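Local coordinates for protein beta-galactosidase (Marinomonas sp. ef1, PDB 6Y2K) that probably hydrolyses terminal beta-galactosidic bonds, as a cold-active family 42 glycoside hydrolase that assembles into hexamers, at residues V610-R615 / I619-Y624; Y604-G609 / V629-Q634; I640-M643 / A648-A651. All blocks are in the same frame, centred on the assembly; numbering follows the deposited sequence.

Interaction 1 (V610-R615 / I619-Y624)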
# COMPACT_ATOMS: atom_id res chain seq x y z
N VAL A 610 25.98 12.87 5.81
CA VAL A 610 27.35 13.35 6.04
C VAL A 610 27.48 14.78 5.51
O VAL A 610 26.86 15.15 4.51
CB VAL A 610 28.39 12.41 5.39
CG1 VAL A 610 29.80 12.99 5.46
CG2 VAL A 610 28.36 11.05 6.08
N ARG A 611 28.26 15.59 6.22
CA ARG A 611 28.52 16.96 5.86
C ARG A 611 29.98 17.26 6.15
O ARG A 611 30.58 16.61 7.01
CB ARG A 611 27.63 17.91 6.66
CG ARG A 611 26.13 17.79 6.38
CD ARG A 611 25.82 18.34 5.00
NE ARG A 611 24.39 18.43 4.74
CZ ARG A 611 23.62 17.43 4.32
NH1 ARG A 611 24.10 16.20 4.13
NH2 ARG A 611 22.33 17.64 4.11
N VAL A 612 30.53 18.22 5.42
CA VAL A 612 31.92 18.65 5.54
C VAL A 612 31.98 20.18 5.41
O VAL A 612 31.16 20.80 4.71
CB VAL A 612 32.81 18.00 4.46
CG1 VAL A 612 34.24 18.53 4.50
CG2 VAL A 612 32.85 16.50 4.65
N ARG A 613 32.92 20.78 6.12
CA ARG A 613 33.21 22.20 5.95
C ARG A 613 34.69 22.44 6.27
O ARG A 613 35.28 21.71 7.07
CB ARG A 613 32.31 23.06 6.85
CG ARG A 613 32.25 24.51 6.39
CD ARG A 613 31.24 25.37 7.14
NE ARG A 613 31.04 26.61 6.41
CZ ARG A 613 31.88 27.64 6.36
NH1 ARG A 613 31.59 28.69 5.60
NH2 ARG A 613 33.02 27.64 7.07
N GLU A 614 35.28 23.45 5.61
CA GLU A 614 36.69 23.80 5.80
C GLU A 614 36.87 25.15 6.48
O GLU A 614 36.11 26.08 6.23
CB GLU A 614 37.41 23.84 4.46
CG GLU A 614 37.35 22.53 3.70
CD GLU A 614 38.25 22.51 2.46
OE1 GLU A 614 38.40 21.42 1.88
OE2 GLU A 614 38.80 23.57 2.08
N ARG A 615 37.89 25.24 7.32
CA ARG A 615 38.44 26.51 7.81
C ARG A 615 39.95 26.51 7.57
O ARG A 615 40.69 25.85 8.30
CB ARG A 615 38.13 26.70 9.29
CG ARG A 615 36.65 26.94 9.56
CD ARG A 615 36.37 27.33 11.00
NE ARG A 615 36.99 28.61 11.36
CZ ARG A 615 37.04 29.12 12.60
NH1 ARG A 615 36.51 28.48 13.63
NH2 ARG A 615 37.63 30.30 12.79
N ILE A 619 39.79 20.50 8.06
CA ILE A 619 38.60 19.89 7.46
C ILE A 619 37.76 19.30 8.59
O ILE A 619 38.26 18.49 9.37
CB ILE A 619 38.95 18.72 6.50
CG1 ILE A 619 40.10 19.07 5.55
CG2 ILE A 619 37.73 18.33 5.67
CD1 ILE A 619 39.70 20.00 4.42
N PHE A 620 36.49 19.71 8.68
CA PHE A 620 35.58 19.19 9.71
C PHE A 620 34.58 18.27 9.02
O PHE A 620 33.95 18.68 8.06
CB PHE A 620 34.82 20.33 10.41
CG PHE A 620 35.71 21.39 11.05
CD1 PHE A 620 36.26 22.40 10.28
CD2 PHE A 620 35.95 21.38 12.42
CE1 PHE A 620 37.07 23.38 10.87
CE2 PHE A 620 36.75 22.36 13.01
CZ PHE A 620 37.31 23.36 12.23
N ALA A 621 34.44 17.04 9.50
CA ALA A 621 33.47 16.10 8.94
C ALA A 621 32.48 15.67 10.02
O ALA A 621 32.88 15.48 11.16
CB ALA A 621 34.17 14.88 8.37
N PHE A 622 31.22 15.51 9.61
CA PHE A 622 30.08 15.25 10.50
C PHE A 622 29.20 14.13 9.95
O PHE A 622 28.97 14.05 8.75
CB PHE A 622 29.22 16.52 10.63
CG PHE A 622 30.00 17.70 11.10
CD1 PHE A 622 30.23 17.90 12.45
CD2 PHE A 622 30.55 18.60 10.18
CE1 PHE A 622 30.99 18.98 12.88
CE2 PHE A 622 31.30 19.67 10.61
CZ PHE A 622 31.52 19.87 11.96
N ASN A 623 28.69 13.28 10.83
CA ASN A 623 27.77 12.21 10.44
C ASN A 623 26.50 12.35 11.26
O ASN A 623 26.48 12.01 12.44
CB ASN A 623 28.41 10.84 10.64
CG ASN A 623 27.53 9.68 10.19
OD1 ASN A 623 26.46 9.87 9.61
ND2 ASN A 623 27.99 8.46 10.44
N TYR A 624 25.44 12.84 10.62
CA TYR A 624 24.11 12.97 11.22
C TYR A 624 23.23 11.71 11.08
O TYR A 624 22.13 11.68 11.61
CB TYR A 624 23.37 14.18 10.60
CG TYR A 624 24.03 15.53 10.85
CD1 TYR A 624 25.09 15.97 10.06
CD2 TYR A 624 23.58 16.37 11.87
CE1 TYR A 624 25.69 17.19 10.28
CE2 TYR A 624 24.18 17.60 12.10
CZ TYR A 624 25.24 18.01 11.30
OH TYR A 624 25.87 19.21 11.51

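Interaction 2 (Y604-G609 / V629-Q634)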
# COMPACT_ATOMS: atom_id res chain seq x y z
N TYR A 604 31.65 16.87 -4.51
CA TYR A 604 31.70 15.47 -4.09
C TYR A 604 30.33 15.12 -3.53
O TYR A 604 29.87 15.78 -2.61
CB TYR A 604 32.78 15.29 -3.00
CG TYR A 604 33.07 13.84 -2.65
CD1 TYR A 604 32.19 13.09 -1.85
CD2 TYR A 604 34.23 13.20 -3.11
CE1 TYR A 604 32.46 11.77 -1.53
CE2 TYR A 604 34.50 11.88 -2.80
CZ TYR A 604 33.62 11.16 -2.01
OH TYR A 604 33.89 9.85 -1.70
N TYR A 605 29.68 14.09 -4.09
CA TYR A 605 28.40 13.62 -3.57
C TYR A 605 28.69 12.83 -2.30
O TYR A 605 29.05 11.65 -2.36
CB TYR A 605 27.66 12.74 -4.59
CG TYR A 605 26.97 13.48 -5.71
CD1 TYR A 605 27.69 14.08 -6.74
CD2 TYR A 605 25.57 13.56 -5.77
CE1 TYR A 605 27.06 14.75 -7.79
CE2 TYR A 605 24.92 14.23 -6.80
CZ TYR A 605 25.67 14.83 -7.81
OH TYR A 605 25.02 15.49 -8.84
N LEU A 606 28.55 13.50 -1.15
CA LEU A 606 28.82 12.87 0.14
C LEU A 606 27.81 11.77 0.44
O LEU A 606 26.69 11.80 -0.10
CB LEU A 606 28.78 13.91 1.27
CG LEU A 606 29.89 14.97 1.28
CD1 LEU A 606 29.51 16.11 2.23
CD2 LEU A 606 31.22 14.37 1.69
N PRO A 607 28.18 10.80 1.31
CA PRO A 607 27.21 9.81 1.78
C PRO A 607 26.02 10.47 2.49
O PRO A 607 26.14 11.61 2.96
CB PRO A 607 28.02 8.95 2.77
CG PRO A 607 29.46 9.20 2.45
CD PRO A 607 29.53 10.58 1.88
N LYS A 608 24.90 9.76 2.55
CA LYS A 608 23.69 10.27 3.17
C LYS A 608 23.94 10.60 4.64
O LYS A 608 24.49 9.78 5.38
CB LYS A 608 22.54 9.27 3.11
CG LYS A 608 21.95 9.06 1.72
CD LYS A 608 20.66 8.24 1.82
CE LYS A 608 20.14 7.86 0.44
NZ LYS A 608 19.51 9.00 -0.30
N GLY A 609 23.54 11.81 5.05
CA GLY A 609 23.70 12.26 6.42
C GLY A 609 25.07 12.82 6.78
O GLY A 609 25.28 13.22 7.92
N VAL A 629 29.92 5.48 8.72
CA VAL A 629 30.25 5.68 7.31
C VAL A 629 31.68 6.18 7.22
O VAL A 629 32.17 6.85 8.12
CB VAL A 629 29.31 6.67 6.58
CG1 VAL A 629 27.87 6.18 6.63
CG2 VAL A 629 29.39 8.06 7.19
N VAL A 630 32.33 5.85 6.11
CA VAL A 630 33.72 6.20 5.91
C VAL A 630 33.80 7.54 5.18
O VAL A 630 33.15 7.75 4.14
CB VAL A 630 34.45 5.07 5.16
CG1 VAL A 630 35.87 5.47 4.77
CG2 VAL A 630 34.47 3.82 6.04
N PHE A 631 34.56 8.46 5.76
CA PHE A 631 34.95 9.70 5.09
C PHE A 631 36.46 9.86 5.22
O PHE A 631 36.99 9.90 6.32
CB PHE A 631 34.23 10.93 5.67
CG PHE A 631 34.73 12.22 5.11
CD1 PHE A 631 34.33 12.64 3.85
CD2 PHE A 631 35.66 13.00 5.81
CE1 PHE A 631 34.81 13.81 3.30
CE2 PHE A 631 36.14 14.18 5.26
CZ PHE A 631 35.72 14.58 4.01
N GLU A 632 37.13 9.96 4.08
CA GLU A 632 38.57 10.12 4.03
C GLU A 632 38.89 11.21 3.01
O GLU A 632 38.82 10.96 1.80
CB GLU A 632 39.24 8.81 3.63
CG GLU A 632 40.76 8.86 3.61
CD GLU A 632 41.41 7.57 3.13
OE1 GLU A 632 40.71 6.71 2.54
OE2 GLU A 632 42.63 7.41 3.36
N PRO A 633 39.25 12.41 3.48
CA PRO A 633 39.66 13.45 2.54
C PRO A 633 41.06 13.13 2.01
O PRO A 633 41.83 12.44 2.68
CB PRO A 633 39.64 14.73 3.38
CG PRO A 633 39.85 14.27 4.78
CD PRO A 633 39.46 12.83 4.88
N GLN A 634 41.35 13.58 0.79
CA GLN A 634 42.66 13.33 0.19
C GLN A 634 43.69 14.34 0.72
O GLN A 634 43.33 15.47 1.05
CB GLN A 634 42.58 13.35 -1.34
CG GLN A 634 42.34 14.72 -1.97
CD GLN A 634 41.77 14.65 -3.39
OE1 GLN A 634 41.13 13.67 -3.78
NE2 GLN A 634 41.99 15.72 -4.16
O HOH W 1 35.55 9.87 1.36

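Interaction 3 (I640-M643 / A648-A651)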
# COMPACT_ATOMS: atom_id res chain seq x y z
N ILE A 640 41.39 14.64 15.07
CA ILE A 640 40.35 14.23 16.02
C ILE A 640 39.45 13.18 15.36
O ILE A 640 39.10 13.32 14.18
CB ILE A 640 39.48 15.44 16.46
CG1 ILE A 640 40.33 16.56 17.07
CG2 ILE A 640 38.37 15.02 17.41
CD1 ILE A 640 40.92 16.25 18.43
N GLY A 641 39.05 12.17 16.13
CA GLY A 641 38.08 11.17 15.68
C GLY A 641 38.66 10.09 14.78
O GLY A 641 39.81 9.69 14.95
N SER A 642 37.85 9.61 13.83
CA SER A 642 38.27 8.53 12.93
C SER A 642 37.74 8.63 11.51
O SER A 642 36.77 9.34 11.22
CB SER A 642 37.90 7.16 13.53
OG SER A 642 36.62 7.20 14.14
N MET A 643 38.41 7.89 10.63
CA MET A 643 38.02 7.74 9.24
C MET A 643 36.65 7.05 9.15
O MET A 643 35.86 7.36 8.26
CB MET A 643 39.08 6.92 8.50
CG MET A 643 38.94 6.89 6.99
SD MET A 643 40.38 6.14 6.19
CE MET A 643 40.38 4.53 6.97
N ALA A 648 26.22 10.29 14.73
CA ALA A 648 26.29 11.53 15.52
C ALA A 648 27.74 11.88 15.96
O ALA A 648 27.96 12.32 17.08
CB ALA A 648 25.35 11.46 16.72
N ASP A 649 28.69 11.69 15.05
CA ASP A 649 30.12 11.78 15.35
C ASP A 649 30.77 12.86 14.49
O ASP A 649 30.20 13.33 13.49
CB ASP A 649 30.77 10.41 15.09
CG ASP A 649 32.15 10.24 15.72
OD1 ASP A 649 32.52 11.03 16.63
OD2 ASP A 649 32.87 9.31 15.27
N VAL A 650 31.98 13.26 14.91
CA VAL A 650 32.76 14.32 14.30
C VAL A 650 34.17 13.79 14.06
O VAL A 650 34.72 13.10 14.92
CB VAL A 650 32.88 15.53 15.26
CG1 VAL A 650 33.66 16.67 14.61
CG2 VAL A 650 31.50 16.01 15.71
N ALA A 651 34.75 14.11 12.91
CA ALA A 651 36.19 13.92 12.69
C ALA A 651 36.79 15.21 12.15
O ALA A 651 36.13 15.95 11.41
CB ALA A 651 36.45 12.77 11.73
O HOH W 2 35.08 10.44 14.21

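Interaction 1 (V610-R615 / I619-Y624)
Strands 610-615 and 619-623 run antiparallel, their axes 4.7 Å apart at closest approach and their directions 164° apart. Arg611 with Phe622 and Arg613 with Phe620 form hydrogen-bonded pairs; Val610 with Asn623, Val612 with Ala621 and Glu614 with Ile619 form the non-hydrogen-bonded ones. The shortest and straightest rung runs from Phe620 N to Arg613 O, 2.8 Å and 169° at the hydrogen. That same Arg613 O meets the Phe620 ring at its edge, in plane, 3.4 Å from CD1. Beyond it, Phe620 CE1 lies 3.8 Å from Arg615 CG, the two side chains crossing at a slant. On the other face of the sheet, Val612 CG2 sits loosely near Ala621 CB, at 4.3 Å, while Glu614 turns its carboxylate to Lys655. Arg611 sets CG 4.0 Å from CE1 of Tyr624, the two side chains crossing at roughly a right angle. A bend at chi2 (-71°) then curls its chain back, and NH1 donates to Val610 O at 3.0 Å from above the carbonyl plane; NE is taken by Asp293. With a leucine at this position, Asp293 would probably lose its charged mate and Val610 O its side-chain donor. Helix 333-343 packs over Phe620, Phe622 and Tyr624. The whole is a two-stranded beta hairpin, whose first strand is one of the two edge strands of a four-stranded antiparallel sheet.

Interaction 2 (Y604-G609 / V629-Q634)
Leu606 leans on Phe631 with a single methyl: CD2 comes within 4.0 Å of ring atom CE1 and 4.2 Å of CD1, the two side chains crossing at a slant. The ring is placed there by its first torsion, which sets CG of Phe631 anti to the backbone N (chi1 173°) and brings the ring end up to Leu606. Two residues on, Pro633 N lies 4.0 Å above one face, offset toward the rim. Val612, Ala621 and Leu645 also touch this phenyl, and Leu606 meets Val612 as well, making the Leu606-Phe631 pair part of an apolar cluster against the hairpin sheet. Here the loop that leaves helix 585-598 for strand 610-615 is laid against strand 629-630 and the residue that follows it; that strand pairs antiparallel with 644-645 in a two-stranded ribbon. Pro607 points toward the strand and packs along it, its CG 4.3 Å from Val630 O. The Tyr604 ring, turned edge-on to the CA of Leu606, reaches across through water instead. One water accepts a hydrogen bond from Glu632 N at 3.1 Å. Between Tyr604 OH and the O of this water the bond is weak, 3.5 Å long. A second subunit of the hexamer borders this region: Tyr604 packs on its Gly539, Pro607 on its Ser538 and Val630 on its Gly565, while Tyr605 and Val630 make backbone hydrogen bonds to it.

Interaction 3 (I640-M643 / A648-A651)
Asp649 faces Ser642 across a bridging water, which joins strand 649-655 to the 640-643 loop. The strand is irregular here: Ala648, with positive phi (55°), and Asp649 together face Asn623, a G1 beta bulge in the pairing with strand 618-623. CG of Asp649 stands anti to its backbone N (chi1 -164°), which places the carboxylate within reach of the water. The water donates to OD2 of Asp649 at 2.7 Å and accepts from Ser642 N at 2.9 Å. OD2 also takes the backbone N of Gly646, whereas OD1 forms a salt bridge with Arg335 and receives a weak bond, 2.9 Å long, from the next amide, Val650 N. Both carboxylate oxygens are thus held twice, which should keep the group from turning. The hydroxyl of Ser642 is bonded to Cys644 O. Val650 then sends its side chain onto Arg335 and Trp339 of helix 333-343, and its carbonyl oxygen receives the second proton of the water, at 2.8 Å. The same Val650 O lies against Gly641, where a CB would sit only 2.5 Å from that oxygen; a bare CA is what lets the chains come so close, and the positive phi of Gly641 (80°) is one that glycine adopts readily. Ala651 meets the loop through both CA and CB. Its CA makes a CH...O contact with Ile640 O at 3.3 Å, and its CB touches two carbonyl oxygens, 3.5 Å from Ser642 O and 3.7 Å from Ile640 O. Beyond the contact Ile640 turns to Glu388 and Val391 of helix 377-395.

Overall arrangement
All three contacts belong to one small C-terminal beta unit, on the same side of the chain's centre. Interactions 1 and 3 lie about 9 Å apart between centres and share a sheet: Ala621 N is 2.8 Å from Ala651 O, probably a hydrogen bond joining strands 618-623 and 649-655. Interaction 2, also about 9 Å from interaction 1, packs beside the hairpin, with Val610 CG2 3.4 Å from Val629 CG2. Interactions 2 and 3 meet where Phe631 N approaches Met643 O at 3.0 Å. Interaction 2 alone touches a second subunit, linking this unit to the hexamer. Helix 333-343, which packs on interactions 1 and 3, leads into the last barrel strand, 348-352.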